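Local coordinates for protein thermostable carboxypeptidase 1 (Pyrococcus furiosus, PDB 1KA2) that releases amino acids one at a time from the C-terminus of peptides, as a metal-dependent, homodimeric carboxypeptidase of broad specificity that works with cobalt, at residues 195-200 with 338-343; 201-206 with 342-347; 354-359 with 491-496. All coordinates share one frame; numbering follows the deposited sequence.

Contact 1: residues 195-200 with 338-343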
loop_
_atom_site.group_PDB
_atom_site.type_symbol
_atom_site.label_atom_id
_atom_site.label_comp_id
_atom_site.label_asym_id
_atom_site.label_seq_id
_atom_site.Cartn_x
_atom_site.Cartn_y
_atom_site.Cartn_z
ATOM N N LYS A 195 44.414 -8.994 17.142
ATOM C CA LYS A 195 43.970 -7.612 17.291
ATOM C C LYS A 195 42.485 -7.623 17.646
ATOM O O LYS A 195 42.117 -7.707 18.821
ATOM C CB LYS A 195 44.186 -6.838 15.984
ATOM C CG LYS A 195 45.646 -6.574 15.623
ATOM C CD LYS A 195 46.273 -5.544 16.552
ATOM C CE LYS A 195 47.722 -5.265 16.183
ATOM N NZ LYS A 195 47.875 -4.827 14.766
ATOM N N VAL A 196 41.633 -7.542 16.627
ATOM C CA VAL A 196 40.193 -7.559 16.845
ATOM C C VAL A 196 39.751 -9.005 17.050
ATOM O O VAL A 196 40.320 -9.927 16.465
ATOM C CB VAL A 196 39.440 -6.949 15.648
ATOM C CG1 VAL A 196 39.771 -5.465 15.530
ATOM C CG2 VAL A 196 39.816 -7.679 14.372
ATOM N N PRO A 197 38.738 -9.222 17.898
ATOM C CA PRO A 197 38.242 -10.575 18.164
ATOM C C PRO A 197 37.378 -11.161 17.049
ATOM O O PRO A 197 36.886 -10.443 16.177
ATOM C CB PRO A 197 37.472 -10.399 19.469
ATOM C CG PRO A 197 36.911 -9.023 19.331
ATOM C CD PRO A 197 38.081 -8.238 18.777
ATOM N N ARG A 198 37.200 -12.472 17.085
ATOM C CA ARG A 198 36.401 -13.158 16.087
ATOM C C ARG A 198 34.958 -13.291 16.549
ATOM O O ARG A 198 34.088 -13.721 15.789
ATOM C CB ARG A 198 36.980 -14.544 15.809
ATOM C CG ARG A 198 38.350 -14.547 15.151
ATOM C CD ARG A 198 38.641 -15.944 14.636
ATOM N NE ARG A 198 39.876 -16.037 13.873
ATOM C CZ ARG A 198 40.152 -17.044 13.050
ATOM N NH1 ARG A 198 39.273 -18.025 12.894
ATOM N NH2 ARG A 198 41.303 -17.076 12.390
ATOM N N GLU A 199 34.713 -12.922 17.801
ATOM C CA GLU A 199 33.376 -12.987 18.383
ATOM C C GLU A 199 33.315 -12.074 19.600
ATOM O O GLU A 199 34.344 -11.574 20.058
ATOM C CB GLU A 199 33.046 -14.419 18.798
ATOM C CG GLU A 199 33.984 -14.970 19.848
ATOM C CD GLU A 199 33.648 -16.393 20.236
ATOM O OE1 GLU A 199 34.365 -16.952 21.096
ATOM O OE2 GLU A 199 32.670 -16.947 19.683
ATOM N N HIS A 200 32.110 -11.851 20.117
ATOM C CA HIS A 200 31.927 -10.988 21.273
ATOM C C HIS A 200 30.718 -11.468 22.072
ATOM O O HIS A 200 29.732 -11.934 21.497
ATOM C CB HIS A 200 31.704 -9.544 20.819
ATOM C CG HIS A 200 31.898 -8.535 21.906
ATOM N ND1 HIS A 200 33.131 -8.003 22.216
ATOM C CD2 HIS A 200 31.027 -8.012 22.800
ATOM C CE1 HIS A 200 33.012 -7.199 23.257
ATOM N NE2 HIS A 200 31.746 -7.188 23.632
ATOM N N VAL A 338 31.599 -2.081 22.801
ATOM C CA VAL A 338 30.639 -1.923 21.724
ATOM C C VAL A 338 31.410 -1.750 20.429
ATOM O O VAL A 338 31.020 -2.280 19.390
ATOM C CB VAL A 338 29.712 -0.702 21.951
ATOM C CG1 VAL A 338 28.731 -0.574 20.791
ATOM C CG2 VAL A 338 28.946 -0.862 23.277
ATOM N N TYR A 339 32.517 -1.015 20.496
ATOM C CA TYR A 339 33.327 -0.812 19.306
ATOM C C TYR A 339 33.824 -2.147 18.750
ATOM O O TYR A 339 33.538 -2.479 17.603
ATOM C CB TYR A 339 34.537 0.077 19.589
ATOM C CG TYR A 339 35.339 0.326 18.338
ATOM C CD1 TYR A 339 34.900 1.236 17.379
ATOM C CD2 TYR A 339 36.492 -0.412 18.066
ATOM C CE1 TYR A 339 35.586 1.404 16.174
ATOM C CE2 TYR A 339 37.183 -0.255 16.863
ATOM C CZ TYR A 339 36.728 0.651 15.923
ATOM O OH TYR A 339 37.402 0.802 14.728
ATOM N N LEU A 340 34.570 -2.906 19.555
ATOM C CA LEU A 340 35.103 -4.196 19.111
ATOM C C LEU A 340 33.985 -5.098 18.573
ATOM O O LEU A 340 34.164 -5.823 17.597
ATOM C CB LEU A 340 35.842 -4.893 20.267
ATOM C CG LEU A 340 37.094 -4.179 20.815
ATOM C CD1 LEU A 340 37.604 -4.908 22.052
ATOM C CD2 LEU A 340 38.189 -4.120 19.743
ATOM N N TYR A 341 32.830 -5.034 19.222
ATOM C CA TYR A 341 31.661 -5.810 18.831
ATOM C C TYR A 341 31.247 -5.426 17.405
ATOM O O TYR A 341 31.076 -6.294 16.546
ATOM C CB TYR A 341 30.543 -5.522 19.839
ATOM C CG TYR A 341 29.173 -6.045 19.501
ATOM C CD1 TYR A 341 28.985 -7.359 19.066
ATOM C CD2 TYR A 341 28.049 -5.236 19.670
ATOM C CE1 TYR A 341 27.710 -7.853 18.810
ATOM C CE2 TYR A 341 26.770 -5.716 19.420
ATOM C CZ TYR A 341 26.604 -7.026 18.991
ATOM O OH TYR A 341 25.331 -7.500 18.761
ATOM N N PHE A 342 31.125 -4.124 17.151
ATOM C CA PHE A 342 30.732 -3.615 15.834
ATOM C C PHE A 342 31.759 -3.863 14.731
ATOM O O PHE A 342 31.452 -3.702 13.554
ATOM C CB PHE A 342 30.484 -2.102 15.906
ATOM C CG PHE A 342 29.094 -1.715 16.343
ATOM C CD1 PHE A 342 28.345 -2.540 17.171
ATOM C CD2 PHE A 342 28.555 -0.490 15.955
ATOM C CE1 PHE A 342 27.086 -2.152 17.606
ATOM C CE2 PHE A 342 27.297 -0.092 16.387
ATOM C CZ PHE A 342 26.562 -0.927 17.214
ATOM N N ASN A 343 32.974 -4.248 15.103
ATOM C CA ASN A 343 34.026 -4.450 14.115
ATOM C C ASN A 343 34.687 -5.810 14.123
ATOM O O ASN A 343 35.782 -5.969 13.595
ATOM C CB ASN A 343 35.090 -3.375 14.289
ATOM C CG ASN A 343 34.616 -2.014 13.839
ATOM O OD1 ASN A 343 34.877 -1.604 12.720
ATOM N ND2 ASN A 343 33.898 -1.313 14.709
#

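Contact 2: residues 201-206 with 342-347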
loop_
_atom_site.group_PDB
_atom_site.type_symbol
_atom_site.label_atom_id
_atom_site.label_comp_id
_atom_site.label_asym_id
_atom_site.label_seq_id
_atom_site.Cartn_x
_atom_site.Cartn_y
_atom_site.Cartn_z
ATOM N N PRO A 201 30.775 -11.364 23.412
ATOM C CA PRO A 201 29.640 -11.813 24.228
ATOM C C PRO A 201 28.337 -11.052 23.959
ATOM O O PRO A 201 27.246 -11.584 24.171
ATOM C CB PRO A 201 30.156 -11.646 25.665
ATOM C CG PRO A 201 31.160 -10.533 25.551
ATOM C CD PRO A 201 31.877 -10.877 24.263
ATOM N N LEU A 202 28.455 -9.817 23.479
ATOM C CA LEU A 202 27.290 -8.996 23.172
ATOM C C LEU A 202 26.404 -9.632 22.087
ATOM O O LEU A 202 25.237 -9.270 21.934
ATOM C CB LEU A 202 27.733 -7.592 22.749
ATOM C CG LEU A 202 28.080 -6.648 23.907
ATOM C CD1 LEU A 202 28.662 -5.335 23.380
ATOM C CD2 LEU A 202 26.815 -6.390 24.729
ATOM N N GLU A 203 26.963 -10.588 21.350
ATOM C CA GLU A 203 26.218 -11.288 20.309
ATOM C C GLU A 203 25.130 -12.160 20.921
ATOM O O GLU A 203 24.125 -12.456 20.271
ATOM C CB GLU A 203 27.131 -12.197 19.488
ATOM C CG GLU A 203 28.259 -11.509 18.769
ATOM C CD GLU A 203 28.898 -12.412 17.733
ATOM O OE1 GLU A 203 29.930 -12.011 17.157
ATOM O OE2 GLU A 203 28.363 -13.518 17.487
ATOM N N LYS A 204 25.333 -12.576 22.166
ATOM C CA LYS A 204 24.370 -13.446 22.835
ATOM C C LYS A 204 23.340 -12.704 23.671
ATOM O O LYS A 204 22.296 -13.253 24.021
ATOM C CB LYS A 204 25.111 -14.468 23.699
ATOM C CG LYS A 204 25.958 -15.445 22.879
ATOM C CD LYS A 204 26.749 -16.419 23.752
ATOM C CE LYS A 204 27.562 -17.373 22.881
ATOM N NZ LYS A 204 28.438 -18.270 23.679
ATOM N N GLU A 205 23.620 -11.449 23.979
ATOM C CA GLU A 205 22.691 -10.674 24.774
ATOM C C GLU A 205 21.335 -10.534 24.073
ATOM O O GLU A 205 21.251 -10.051 22.944
ATOM C CB GLU A 205 23.287 -9.296 25.074
ATOM C CG GLU A 205 24.606 -9.327 25.871
ATOM C CD GLU A 205 24.479 -9.973 27.253
ATOM O OE1 GLU A 205 23.347 -10.258 27.691
ATOM O OE2 GLU A 205 25.522 -10.194 27.912
ATOM N N LYS A 206 20.281 -10.983 24.747
ATOM C CA LYS A 206 18.925 -10.901 24.221
ATOM C C LYS A 206 18.295 -9.559 24.580
ATOM O O LYS A 206 18.700 -8.915 25.540
ATOM C CB LYS A 206 18.056 -12.012 24.808
ATOM C CG LYS A 206 18.389 -13.413 24.339
ATOM C CD LYS A 206 17.389 -14.418 24.907
ATOM C CE LYS A 206 17.625 -15.828 24.364
ATOM N NZ LYS A 206 19.015 -16.317 24.600
ATOM N N PHE A 342 31.125 -4.124 17.151
ATOM C CA PHE A 342 30.732 -3.615 15.834
ATOM C C PHE A 342 31.759 -3.863 14.731
ATOM O O PHE A 342 31.452 -3.702 13.554
ATOM C CB PHE A 342 30.484 -2.102 15.906
ATOM C CG PHE A 342 29.094 -1.715 16.343
ATOM C CD1 PHE A 342 28.345 -2.540 17.171
ATOM C CD2 PHE A 342 28.555 -0.490 15.955
ATOM C CE1 PHE A 342 27.086 -2.152 17.606
ATOM C CE2 PHE A 342 27.297 -0.092 16.387
ATOM C CZ PHE A 342 26.562 -0.927 17.214
ATOM N N ASN A 343 32.974 -4.248 15.103
ATOM C CA ASN A 343 34.026 -4.450 14.115
ATOM C C ASN A 343 34.687 -5.810 14.123
ATOM O O ASN A 343 35.782 -5.969 13.595
ATOM C CB ASN A 343 35.090 -3.375 14.289
ATOM C CG ASN A 343 34.616 -2.014 13.839
ATOM O OD1 ASN A 343 34.877 -1.604 12.720
ATOM N ND2 ASN A 343 33.898 -1.313 14.709
ATOM N N ILE A 344 34.032 -6.792 14.722
ATOM C CA ILE A 344 34.584 -8.129 14.754
ATOM C C ILE A 344 34.982 -8.548 13.340
ATOM O O ILE A 344 34.439 -8.051 12.346
ATOM C CB ILE A 344 33.558 -9.118 15.331
ATOM C CG1 ILE A 344 33.487 -8.936 16.847
ATOM C CG2 ILE A 344 33.927 -10.545 14.969
ATOM C CD1 ILE A 344 32.559 -9.892 17.533
ATOM N N VAL A 345 35.964 -9.437 13.252
ATOM C CA VAL A 345 36.421 -9.939 11.964
ATOM C C VAL A 345 36.554 -11.437 12.098
ATOM O O VAL A 345 37.269 -11.925 12.966
ATOM C CB VAL A 345 37.773 -9.349 11.555
ATOM C CG1 VAL A 345 38.250 -10.007 10.263
ATOM C CG2 VAL A 345 37.643 -7.847 11.359
ATOM N N ARG A 346 35.847 -12.169 11.247
ATOM C CA ARG A 346 35.889 -13.615 11.314
ATOM C C ARG A 346 35.426 -14.284 10.031
ATOM O O ARG A 346 34.270 -14.168 9.634
ATOM C CB ARG A 346 35.042 -14.091 12.502
ATOM C CG ARG A 346 34.249 -15.360 12.272
ATOM C CD ARG A 346 32.764 -15.081 12.459
ATOM N NE ARG A 346 32.447 -14.760 13.848
ATOM C CZ ARG A 346 31.317 -14.182 14.247
ATOM N NH1 ARG A 346 30.383 -13.850 13.363
ATOM N NH2 ARG A 346 31.117 -13.938 15.537
ATOM N N PRO A 347 36.343 -14.975 9.345
ATOM C CA PRO A 347 35.916 -15.638 8.115
ATOM C C PRO A 347 34.861 -16.652 8.539
ATOM O O PRO A 347 35.022 -17.329 9.556
ATOM C CB PRO A 347 37.208 -16.280 7.599
ATOM C CG PRO A 347 38.022 -16.486 8.848
ATOM C CD PRO A 347 37.774 -15.205 9.605
#

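Contact 3: residues 354-359 with 491-496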
loop_
_atom_site.group_PDB
_atom_site.type_symbol
_atom_site.label_atom_id
_atom_site.label_comp_id
_atom_site.label_asym_id
_atom_site.label_seq_id
_atom_site.Cartn_x
_atom_site.Cartn_y
_atom_site.Cartn_z
ATOM N N ALA A 354 29.081 -11.939 6.903
ATOM C CA ALA A 354 30.487 -11.569 6.770
ATOM C C ALA A 354 30.798 -10.149 7.233
ATOM O O ALA A 354 30.070 -9.199 6.914
ATOM C CB ALA A 354 30.928 -11.743 5.331
ATOM N N ASP A 355 31.883 -10.026 7.999
ATOM C CA ASP A 355 32.359 -8.741 8.493
ATOM C C ASP A 355 32.786 -8.001 7.233
ATOM O O ASP A 355 32.807 -8.592 6.153
ATOM C CB ASP A 355 33.586 -8.947 9.372
ATOM C CG ASP A 355 34.688 -9.675 8.641
ATOM O OD1 ASP A 355 34.654 -10.924 8.604
ATOM O OD2 ASP A 355 35.559 -8.988 8.069
ATOM N N VAL A 356 33.160 -6.733 7.363
ATOM C CA VAL A 356 33.551 -5.949 6.195
ATOM C C VAL A 356 34.860 -6.345 5.498
ATOM O O VAL A 356 35.062 -6.021 4.317
ATOM C CB VAL A 356 33.673 -4.465 6.535
ATOM C CG1 VAL A 356 32.407 -3.975 7.192
ATOM C CG2 VAL A 356 34.877 -4.246 7.428
ATOM N N VAL A 357 35.752 -7.020 6.220
ATOM C CA VAL A 357 37.031 -7.420 5.648
ATOM C C VAL A 357 36.910 -8.720 4.846
ATOM O O VAL A 357 37.507 -8.854 3.782
ATOM C CB VAL A 357 38.099 -7.568 6.759
ATOM C CG1 VAL A 357 39.480 -7.770 6.140
ATOM C CG2 VAL A 357 38.097 -6.329 7.637
ATOM N N THR A 358 36.108 -9.657 5.344
ATOM C CA THR A 358 35.900 -10.939 4.669
ATOM C C THR A 358 34.747 -10.917 3.645
ATOM O O THR A 358 34.697 -11.757 2.745
ATOM C CB THR A 358 35.618 -12.069 5.700
ATOM O OG1 THR A 358 34.345 -11.849 6.330
ATOM C CG2 THR A 358 36.702 -12.092 6.773
ATOM N N TYR A 359 33.835 -9.955 3.772
ATOM C CA TYR A 359 32.682 -9.859 2.862
ATOM C C TYR A 359 32.988 -9.954 1.368
ATOM O O TYR A 359 32.440 -10.808 0.658
ATOM C CB TYR A 359 31.913 -8.550 3.093
ATOM C CG TYR A 359 30.627 -8.442 2.292
ATOM C CD1 TYR A 359 29.467 -9.102 2.699
ATOM C CD2 TYR A 359 30.576 -7.692 1.125
ATOM C CE1 TYR A 359 28.281 -9.017 1.961
ATOM C CE2 TYR A 359 29.403 -7.602 0.375
ATOM C CZ TYR A 359 28.261 -8.265 0.798
ATOM O OH TYR A 359 27.109 -8.168 0.059
ATOM N N VAL A 491 41.254 -0.733 0.647
ATOM C CA VAL A 491 42.393 -1.364 1.312
ATOM C C VAL A 491 43.009 -0.452 2.380
ATOM O O VAL A 491 43.333 -0.901 3.481
ATOM C CB VAL A 491 43.483 -1.763 0.290
ATOM C CG1 VAL A 491 44.660 -2.407 1.015
ATOM C CG2 VAL A 491 42.903 -2.734 -0.739
ATOM N N ARG A 492 43.166 0.830 2.059
ATOM C CA ARG A 492 43.726 1.770 3.020
ATOM C C ARG A 492 42.755 1.914 4.177
ATOM O O ARG A 492 43.151 1.823 5.340
ATOM C CB ARG A 492 43.952 3.141 2.390
ATOM C CG ARG A 492 44.728 4.083 3.302
ATOM C CD ARG A 492 44.565 5.542 2.901
ATOM N NE ARG A 492 44.620 5.728 1.454
ATOM C CZ ARG A 492 44.685 6.911 0.852
ATOM N NH1 ARG A 492 44.708 8.024 1.580
ATOM N NH2 ARG A 492 44.719 6.980 -0.476
ATOM N N TRP A 493 41.479 2.144 3.860
ATOM C CA TRP A 493 40.460 2.279 4.901
ATOM C C TRP A 493 40.631 1.132 5.907
ATOM O O TRP A 493 40.783 1.360 7.105
ATOM C CB TRP A 493 39.043 2.240 4.290
ATOM C CG TRP A 493 37.921 2.325 5.330
ATOM C CD1 TRP A 493 37.642 3.385 6.148
ATOM C CD2 TRP A 493 36.986 1.290 5.685
ATOM N NE1 TRP A 493 36.601 3.075 6.993
ATOM C CE2 TRP A 493 36.178 1.798 6.732
ATOM C CE3 TRP A 493 36.755 -0.016 5.224
ATOM C CZ2 TRP A 493 35.157 1.047 7.324
ATOM C CZ3 TRP A 493 35.742 -0.763 5.812
ATOM C CH2 TRP A 493 34.955 -0.227 6.853
ATOM N N VAL A 494 40.632 -0.098 5.408
ATOM C CA VAL A 494 40.786 -1.270 6.262
ATOM C C VAL A 494 42.098 -1.255 7.046
ATOM O O VAL A 494 42.109 -1.528 8.246
ATOM C CB VAL A 494 40.716 -2.569 5.425
ATOM C CG1 VAL A 494 41.037 -3.784 6.288
ATOM C CG2 VAL A 494 39.335 -2.708 4.825
ATOM N N LYS A 495 43.200 -0.951 6.360
ATOM C CA LYS A 495 44.522 -0.896 6.992
ATOM C C LYS A 495 44.538 0.110 8.135
ATOM O O LYS A 495 44.954 -0.194 9.255
ATOM C CB LYS A 495 45.592 -0.511 5.951
ATOM C CG LYS A 495 46.867 0.149 6.514
ATOM C CD LYS A 495 46.685 1.661 6.735
ATOM C CE LYS A 495 47.967 2.372 7.186
ATOM N NZ LYS A 495 48.406 2.064 8.586
ATOM N N GLU A 496 44.076 1.313 7.821
ATOM C CA GLU A 496 44.016 2.429 8.753
ATOM C C GLU A 496 43.031 2.178 9.893
ATOM O O GLU A 496 43.062 2.863 10.915
ATOM C CB GLU A 496 43.618 3.676 7.963
ATOM C CG GLU A 496 43.477 4.966 8.743
ATOM C CD GLU A 496 43.005 6.102 7.847
ATOM O OE1 GLU A 496 43.655 6.345 6.802
ATOM O OE2 GLU A 496 41.987 6.744 8.178
#

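Contact 1: residues 195-200 with 338-343
The imidazole of H200 lies against the base of the Y341 side chain, near the C-terminal end of helix 335-342. The CB methylene of Y341 stands over one face of the H200 ring, 4.0 Å from its centroid and 19° off the ring normal, a CH-pi contact displaced toward the rim. It is there that Y341 CB comes within 3.9 Å of H200 CG and CD2. In return, H200 CB reaches Y341 CD1 at 3.9 Å, approaching the phenol ring obliquely. The two side chains cross at about a right angle and their ring planes are 36° apart, an oblique pair that is neither a stack nor edge-to-face; what lies over the imidazole face is the methylene. H200 holds its CG anti to the backbone N (chi1 -163°), which brings the face of its ring up to Y341 CB. The Y341 phenol runs on to a hydroxyl hydrogen-bonded to D259 OD1 and R261 N.

Earlier in the loop, P197 CD meets the branch tip of L340 at CD2, 4.2 Å away, in an apolar touch. V196 brings its CB to 4.3 Å from the backbone O of N343. The N343 amide, just past the helix, folds back onto its last turn: ND2 donates an almost straight bond of 3.1 Å to Y339 O, with the acceptor in the amide plane, and also bonds R311 O.

Helix 335-342 is thus wedged between this loop and helix 313-326, against which V338 and F342 pack through V316, while the loop itself leans on helix 169-192 where V196 touches I190.

Contact 2: residues 201-206 with 342-347
E203 sends its CG opposite its own carbonyl carbon (chi1 -60°) and stays extended from there, whereas R346 reaches it by bending at chi2 (-120°) and again at chi3. The two chains arrive from opposite directions, and their charged ends form a salt bridge that ties a short 3-10 turn, residues 201-203, to the loop following helix 335-342 in this M32 metallopeptidase. R346 NH2 donates to E203 OE1 at 2.8 Å through a distinctly bent bond that uses the syn lone pair of the oxygen. A second link, from the same NH2 to E203 OE2 at 3.4 Å, is weak. Carboxylate and guanidinium planes stand 77° apart, and one nitrogen alone meets both oxygens, so this is not the flat, two-nitrogen form of the pair.

R346 has a second tether on the same loop as E203, a weak hydrogen bond from NE to R198 O, which probably helps limit the rotation of the guanidinium. Putting an alanine here removes the carboxylate, and R346 NH2 would probably lose its acidic mate and be freer to swing away. Beside the bridge, I344 comes in with the end of its longer branch, placing CD1 3.4 Å from E203 OE1.

Contact 3: residues 354-359 with 491-496
W493 of helix 488-498 meets V356 with the six-membered part of its indole. From CB, the side chain sets CG opposite the backbone N (chi1 178°), and the ring system then brings its far carbons nearest the loop. CZ3 meets V356 CG2 at 3.9 Å, and CH2 lies 4.1 Å from that same V356 CG2, the methyl coming in obliquely to the ring as the two side chains cross at about a right angle. Elsewhere the indole packs on N307 and I308 of helix 295-309 and on A431 and Y435 of helix 421-440.

The loop that carries V356 and V357 is folded near its end, just before helix 359-375, by an Asx motif: D355 OD2 accepts from T358 N at 2.9 Å, meeting it from above the carboxylate plane, and more weakly from V357 N. D355 closes the predicted I/NRXXA/SD motif of the M32 family. Next to V356, V357 places CG2 4.1 Å from V494 CG1, a methyl-to-methyl contact. Both valines of that pair also touch helix 169-192, V357 at L187 and V494 at L186. On the loop, the V356 side chain lies about 9 Å from that of the cobalt ligand H269.

Contacts 1 and 2 adjoin: the loop 195-206 meets first the end of helix 335-342, then the chain leaving it, with F342 and N343 common to both. They lie in the partly exposed outer region, and their chemistry is mixed, ring-on-methylene and apolar touches in contact 1, opposite charges in contact 2. Contact 3 is fully buried and purely apolar across its segments, nearer the catalytic metal, and it brings in the C-terminal helix 488-498. Contacts 2 and 3 are joined through D355, whose OD1 probably accepts from R346 N, whereas contact 1 does not touch contact 3. Helix 169-192 borders all three.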